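Group 3 allergen SMIPP-S Yv6023A04 (Sarcoptes scabiei type hominis, PDB 3H7O) is a proteolytically inactivated paralogue of the S1 family serine proteases, with a trypsin-like fold whose substrate pocket and catalytic site are probably non-functional. Local coordinates at residues G175-T187 and A197-F211. The protein carries 3 engineered substitutions. Residues are numbered along the deposited sequence; the frame is centred on the assembly and turned at random.
Sequences GVSLESGDAGDPT and AAYFPKRPEGAPEVF. With GOL (glycerol), chain E; SO4 (sulfate ion), chain D; SO4 (sulfate ion), chain C.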
# COMPACT_ATOMS: atom_id res chain seq x y z
N GLY A 175 -2.68 -2.18 20.16
CA GLY A 175 -3.15 -3.54 19.86
C GLY A 175 -3.27 -3.88 18.39
O GLY A 175 -3.78 -4.94 18.04
N VAL A 176 -2.82 -2.98 17.52
CA VAL A 176 -2.85 -3.21 16.07
C VAL A 176 -1.44 -3.05 15.50
O VAL A 176 -0.76 -2.06 15.77
CB VAL A 176 -3.83 -2.23 15.34
CG1 VAL A 176 -3.75 -2.41 13.83
CG2 VAL A 176 -5.26 -2.44 15.82
N SER A 177 -1.01 -4.05 14.73
CA SER A 177 0.25 -3.98 13.99
C SER A 177 0.04 -4.48 12.57
O SER A 177 -0.68 -5.46 12.36
CB SER A 177 1.34 -4.82 14.65
OG SER A 177 1.49 -4.49 16.02
N LEU A 178 0.68 -3.83 11.61
CA LEU A 178 0.67 -4.28 10.23
C LEU A 178 1.67 -5.42 10.05
O LEU A 178 2.62 -5.55 10.84
CB LEU A 178 0.98 -3.13 9.26
CG LEU A 178 0.11 -1.86 9.33
CD1 LEU A 178 0.60 -0.80 8.34
CD2 LEU A 178 -1.36 -2.17 9.10
N GLU A 179 1.45 -6.24 9.03
CA GLU A 179 2.36 -7.34 8.71
C GLU A 179 3.19 -7.01 7.47
O GLU A 179 2.94 -6.00 6.80
CB GLU A 179 1.56 -8.64 8.49
CG GLU A 179 1.00 -9.24 9.78
CD GLU A 179 0.06 -10.41 9.54
OE1 GLU A 179 -0.23 -10.75 8.37
OE2 GLU A 179 -0.41 -10.99 10.54
N SER A 180 4.18 -7.85 7.16
CA SER A 180 5.04 -7.61 6.00
C SER A 180 4.25 -7.51 4.70
O SER A 180 4.59 -6.72 3.83
CB SER A 180 6.12 -8.69 5.89
OG SER A 180 5.56 -9.93 5.54
N GLY A 181 3.18 -8.30 4.58
CA GLY A 181 2.27 -8.25 3.43
C GLY A 181 1.44 -6.98 3.34
O GLY A 181 0.78 -6.73 2.32
N ASP A 182 1.47 -6.16 4.40
CA ASP A 182 0.76 -4.89 4.41
C ASP A 182 1.56 -3.73 3.80
O ASP A 182 1.06 -2.61 3.71
CB ASP A 182 0.29 -4.53 5.82
CG ASP A 182 -0.90 -5.37 6.27
OD1 ASP A 182 -1.92 -5.37 5.55
OD2 ASP A 182 -0.80 -6.01 7.33
N ALA A 183 2.79 -4.00 3.39
CA ALA A 183 3.56 -3.03 2.61
C ALA A 183 2.74 -2.67 1.38
O ALA A 183 2.15 -3.54 0.74
CB ALA A 183 4.90 -3.62 2.19
N GLY A 184 2.68 -1.38 1.07
CA GLY A 184 1.91 -0.92 -0.08
C GLY A 184 0.44 -0.67 0.19
O GLY A 184 -0.27 -0.18 -0.69
N ASP A 185 -0.03 -0.99 1.40
CA ASP A 185 -1.43 -0.77 1.77
C ASP A 185 -1.86 0.69 1.60
O ASP A 185 -1.16 1.59 2.07
CB ASP A 185 -1.71 -1.18 3.22
CG ASP A 185 -1.93 -2.68 3.40
OD1 ASP A 185 -1.69 -3.48 2.46
OD2 ASP A 185 -2.34 -3.06 4.51
N PRO A 186 -2.99 0.92 0.91
CA PRO A 186 -3.50 2.29 0.79
C PRO A 186 -3.88 2.85 2.15
O PRO A 186 -4.42 2.12 2.99
CB PRO A 186 -4.74 2.14 -0.11
CG PRO A 186 -5.13 0.70 0.01
CD PRO A 186 -3.85 -0.06 0.23
N THR A 187 -3.57 4.12 2.37
CA THR A 187 -3.88 4.78 3.62
C THR A 187 -4.55 6.11 3.29
O THR A 187 -3.98 6.97 2.61
CB THR A 187 -2.63 4.96 4.49
OG1 THR A 187 -1.89 3.73 4.51
CG2 THR A 187 -3.03 5.30 5.92
N ALA A 197 1.60 2.32 2.86
CA ALA A 197 2.27 1.69 3.99
C ALA A 197 3.69 1.22 3.65
O ALA A 197 3.93 0.61 2.60
CB ALA A 197 1.44 0.53 4.54
N ALA A 198 4.62 1.55 4.53
CA ALA A 198 5.97 1.00 4.49
C ALA A 198 6.01 -0.14 5.49
O ALA A 198 5.12 -0.25 6.34
CB ALA A 198 6.98 2.08 4.85
N TYR A 199 7.02 -1.00 5.39
CA TYR A 199 7.25 -2.03 6.39
C TYR A 199 8.73 -2.30 6.60
O TYR A 199 9.46 -2.57 5.64
CB TYR A 199 6.50 -3.33 6.06
CG TYR A 199 6.59 -4.35 7.17
CD1 TYR A 199 5.69 -4.34 8.23
CD2 TYR A 199 7.59 -5.33 7.17
CE1 TYR A 199 5.77 -5.27 9.26
CE2 TYR A 199 7.68 -6.26 8.19
CZ TYR A 199 6.77 -6.23 9.23
OH TYR A 199 6.87 -7.16 10.23
N PHE A 200 9.16 -2.21 7.85
CA PHE A 200 10.54 -2.48 8.24
C PHE A 200 10.59 -3.71 9.14
O PHE A 200 10.22 -3.63 10.31
CB PHE A 200 11.15 -1.26 8.94
CG PHE A 200 11.33 -0.07 8.04
CD1 PHE A 200 12.54 0.14 7.39
CD2 PHE A 200 10.28 0.82 7.84
CE1 PHE A 200 12.71 1.24 6.56
CE2 PHE A 200 10.44 1.92 7.00
CZ PHE A 200 11.66 2.13 6.36
N PRO A 201 11.05 -4.85 8.60
CA PRO A 201 11.11 -6.12 9.34
C PRO A 201 11.93 -6.05 10.63
O PRO A 201 11.63 -6.76 11.59
CB PRO A 201 11.77 -7.09 8.34
CG PRO A 201 12.38 -6.21 7.29
CD PRO A 201 11.49 -5.03 7.20
N LYS A 202 12.95 -5.19 10.66
CA LYS A 202 13.85 -5.10 11.81
C LYS A 202 13.43 -4.03 12.83
O LYS A 202 14.18 -3.74 13.77
CB LYS A 202 15.29 -4.89 11.35
CG LYS A 202 15.89 -6.11 10.66
CD LYS A 202 17.23 -5.81 10.03
CE LYS A 202 17.74 -7.01 9.23
NZ LYS A 202 16.84 -7.37 8.09
N ARG A 203 12.24 -3.48 12.66
CA ARG A 203 11.73 -2.42 13.55
C ARG A 203 11.64 -2.87 15.01
O ARG A 203 11.47 -4.07 15.28
CB ARG A 203 10.38 -1.91 13.05
CG ARG A 203 9.20 -2.81 13.38
CD ARG A 203 7.97 -2.34 12.65
NE ARG A 203 6.74 -2.69 13.35
CZ ARG A 203 5.53 -2.61 12.81
NH1 ARG A 203 5.37 -2.19 11.56
NH2 ARG A 203 4.47 -2.94 13.53
N PRO A 204 11.75 -1.93 15.95
CA PRO A 204 11.71 -2.32 17.36
C PRO A 204 10.30 -2.68 17.80
O PRO A 204 9.33 -2.27 17.17
CB PRO A 204 12.18 -1.05 18.10
CG PRO A 204 12.70 -0.14 17.05
CD PRO A 204 11.96 -0.48 15.81
N GLU A 205 10.21 -3.45 18.87
CA GLU A 205 8.94 -3.76 19.49
C GLU A 205 8.20 -2.47 19.85
O GLU A 205 8.80 -1.53 20.40
CB GLU A 205 9.19 -4.58 20.75
CG GLU A 205 7.97 -5.29 21.28
CD GLU A 205 8.22 -5.87 22.65
OE1 GLU A 205 8.37 -5.09 23.61
OE2 GLU A 205 8.26 -7.11 22.76
N GLY A 206 6.91 -2.42 19.53
CA GLY A 206 6.07 -1.28 19.90
C GLY A 206 6.13 -0.09 18.96
O GLY A 206 5.40 0.88 19.14
N ALA A 207 6.99 -0.17 17.94
CA ALA A 207 7.18 0.92 16.99
C ALA A 207 5.89 1.31 16.26
O ALA A 207 5.06 0.44 15.97
CB ALA A 207 8.26 0.56 15.97
N PRO A 208 5.73 2.61 15.95
CA PRO A 208 4.59 3.01 15.14
C PRO A 208 4.72 2.48 13.72
O PRO A 208 5.81 2.08 13.31
CB PRO A 208 4.68 4.55 15.12
CG PRO A 208 5.68 4.91 16.18
CD PRO A 208 6.60 3.75 16.29
N GLU A 209 3.62 2.47 12.98
CA GLU A 209 3.65 2.13 11.57
C GLU A 209 4.18 3.32 10.77
O GLU A 209 3.96 4.48 11.15
CB GLU A 209 2.25 1.73 11.07
CG GLU A 209 1.62 0.55 11.83
CD GLU A 209 2.40 -0.76 11.70
OE1 GLU A 209 3.14 -0.95 10.71
OE2 GLU A 209 2.25 -1.63 12.60
N VAL A 210 4.89 3.04 9.68
CA VAL A 210 5.43 4.09 8.82
C VAL A 210 4.77 4.04 7.45
O VAL A 210 4.54 2.96 6.90
CB VAL A 210 6.98 3.99 8.68
CG1 VAL A 210 7.53 5.09 7.75
CG2 VAL A 210 7.63 4.11 10.05
N PHE A 211 4.48 5.22 6.92
CA PHE A 211 3.79 5.36 5.65
C PHE A 211 4.55 6.35 4.78
O PHE A 211 4.93 7.42 5.25
CB PHE A 211 2.37 5.87 5.86
CG PHE A 211 1.53 4.96 6.71
CD1 PHE A 211 0.78 3.94 6.13
CD2 PHE A 211 1.51 5.09 8.10
CE1 PHE A 211 0.01 3.08 6.91
CE2 PHE A 211 0.75 4.24 8.89
CZ PHE A 211 -0.00 3.23 8.29
C1 GOL E . 3.55 -2.10 17.37
O1 GOL E . 4.32 -2.51 16.25
C2 GOL E . 2.13 -1.73 16.95
O2 GOL E . 2.15 -0.71 15.97
C3 GOL E . 1.38 -1.30 18.21
O3 GOL E . 0.26 -0.50 17.91
S SO4 D . 5.07 -5.45 18.11
O1 SO4 D . 4.10 -4.94 19.08
O2 SO4 D . 4.40 -5.76 16.86
O3 SO4 D . 5.71 -6.65 18.64
O4 SO4 D . 6.08 -4.43 17.88
S SO4 C . 0.73 -1.73 21.78
O1 SO4 C . 2.14 -1.94 21.49
O2 SO4 C . -0.08 -2.65 20.97
O3 SO4 C . 0.36 -0.35 21.46
O4 SO4 C . 0.48 -1.99 23.19
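Glu-209 OE2 is gripped from opposite faces of its carboxylate: the backbone N of Leu-178 donates to it at 2.9 Å along a nearly straight bond (168°), and Arg-203 NH2 donates from the other face at 2.7 Å. Arg-203 completes an end-on pair by turning NH1 to Glu-209 OE1, also at 2.7 Å, although both carboxylate oxygens lie tilted from the guanidinium plane. The bend at chi2 of Glu-209 (-63°) folds its acid end over Leu-178, whose CB, CG and CD1 run obliquely across it. Leu-178 CD1 then reaches Ala-197 CB and Phe-211 CZ, a small apolar patch beside the charged pair. A glycerol, probably from the crystallisation liquor, takes a further bond from Arg-203 NH2 through its O1.

With CG anti to the backbone N (chi1 -173°), the Tyr-199 ring lies flat against the backbone of 179-180: Ser-180 CA stands 3.6 Å from the ring centroid in a CH-pi contact over the face, while Leu-178 O comes to the edge. The hydroxyl of Ser-180 itself bonds to Asp-131.

Further in, two backbone bonds join the walls. Gly-184 N gives to Ala-197 O at 2.8 Å and Ala-197 N to Asp-185 O at 3.0 Å, gripping Ala-197 at both ends beside the type II turn 182-185. Asp-182 OD2 uses its anti lone pair to hold Glu-179 N.

In trypsin-like proteases these two segments form walls of the S1 specificity pocket, and Gly-181 to Pro-186 (GDAGDP) corresponds to GDSGGP, with Ala-183 in the place of the nucleophilic serine. Between the walls lie Leu-178, the Tyr-199 ring, which spans from its own wall to the 179-180 backbone, and Glu-209, whose charge is probably largely balanced by Arg-203; together they would probably hinder a substrate side chain from entering, consistent with an inactivated protease.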